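Local coordinates for protein Tube (Drosophila melanogaster, PDB 1D2Z) that binds the kinase Pelle through its death domain, recruiting it to the plasma membrane and activating it, in the Toll pathway that sets embryonic dorsoventral polarity, at residues V107-L110 with L111-V115. Residues are numbered along the deposited sequence; the frame is centred on the assembly and turned at random.
Sequences VGVL and LQLLV
L110 and L114, one turn apart on helix 107-116, meet obliquely: CD1 of L110 lies 3.8 Å from CG of L114, and CG of L110 equally far from CD1 of L114. This is the tightly packed side, for both leucines also touch L35 of helix 31-38 and V126 of helix 120-130. Beside them, V109 and L113 run alongside each other; with chi1 at 163°, CG1 of V109 sits beside its carbonyl carbon, toward the next turn, 3.9 Å from CD1 of L113.

The partly exposed Q112 and V115 mark the more open side, yet the Q112 amide is well anchored. Its NE2 donates to G108 O (3.1 Å) almost straight, at 169°, with the oxygen in the amide plane but the donor 61° out of the carbonyl plane. Q112 N bonds the same oxygen from the opposite face at 3.2 Å. NE2 also bonds C48 O and OE1 bonds L54 N, which fixes the amide's rotation. A leucine here would probably leave C48 O and L54 N without these mates and G108 O with one donor fewer. Backbone bonds such as L114 N to L110 O (2.8 Å) establish an alpha helix; contacts with helices 31-38, 45-49 and 120-130 make it a largely buried core helix of the six-helix death-domain bundle.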
# COMPACT_ATOMS: atom_id res chain seq x y z
N VAL B 107 -6.21 7.41 14.77
CA VAL B 107 -5.61 7.72 13.47
C VAL B 107 -4.08 7.66 13.53
O VAL B 107 -3.43 7.25 12.56
CB VAL B 107 -6.04 9.12 12.98
CG1 VAL B 107 -5.27 9.51 11.71
CG2 VAL B 107 -7.54 9.16 12.70
N GLY B 108 -3.51 8.09 14.66
CA GLY B 108 -2.07 8.10 14.84
C GLY B 108 -1.51 6.69 14.94
O GLY B 108 -0.45 6.40 14.41
N VAL B 109 -2.23 5.82 15.66
CA VAL B 109 -1.83 4.43 15.80
C VAL B 109 -1.97 3.73 14.45
O VAL B 109 -1.10 2.95 14.06
CB VAL B 109 -2.67 3.71 16.89
CG1 VAL B 109 -2.55 2.20 16.75
CG2 VAL B 109 -2.19 4.13 18.27
N LEU B 110 -3.04 4.03 13.73
CA LEU B 110 -3.27 3.44 12.41
C LEU B 110 -2.14 3.81 11.45
O LEU B 110 -1.56 2.94 10.81
CB LEU B 110 -4.61 3.90 11.83
CG LEU B 110 -4.82 3.65 10.33
CD1 LEU B 110 -4.98 2.16 10.06
CD2 LEU B 110 -6.04 4.42 9.84
N LEU B 111 -1.81 5.10 11.40
CA LEU B 111 -0.75 5.59 10.52
C LEU B 111 0.57 4.87 10.75
O LEU B 111 1.19 4.39 9.80
CB LEU B 111 -0.56 7.10 10.67
CG LEU B 111 0.62 7.70 9.88
CD1 LEU B 111 0.41 7.45 8.40
CD2 LEU B 111 0.76 9.19 10.16
N GLN B 112 0.99 4.78 12.01
CA GLN B 112 2.25 4.12 12.34
C GLN B 112 2.24 2.63 12.03
O GLN B 112 3.25 2.08 11.59
CB GLN B 112 2.63 4.40 13.79
CG GLN B 112 3.05 5.84 14.00
CD GLN B 112 3.25 6.19 15.46
OE1 GLN B 112 4.36 6.14 15.98
NE2 GLN B 112 2.16 6.56 16.13
N LEU B 113 1.10 1.97 12.23
CA LEU B 113 0.99 0.54 11.91
C LEU B 113 1.01 0.36 10.38
O LEU B 113 1.60 -0.60 9.89
CB LEU B 113 -0.26 -0.08 12.52
CG LEU B 113 -0.26 -0.23 14.05
CD1 LEU B 113 -1.56 -0.86 14.52
CD2 LEU B 113 0.92 -1.09 14.50
N LEU B 114 0.41 1.29 9.64
CA LEU B 114 0.40 1.21 8.18
C LEU B 114 1.83 1.29 7.66
O LEU B 114 2.22 0.54 6.76
CB LEU B 114 -0.45 2.33 7.57
CG LEU B 114 -1.96 2.27 7.80
CD1 LEU B 114 -2.61 3.55 7.29
CD2 LEU B 114 -2.55 1.06 7.09
N VAL B 115 2.62 2.17 8.27
CA VAL B 115 4.02 2.36 7.90
C VAL B 115 4.83 1.10 8.21
O VAL B 115 5.64 0.67 7.39
CB VAL B 115 4.62 3.59 8.64
CG1 VAL B 115 6.13 3.70 8.38
CG2 VAL B 115 3.91 4.87 8.19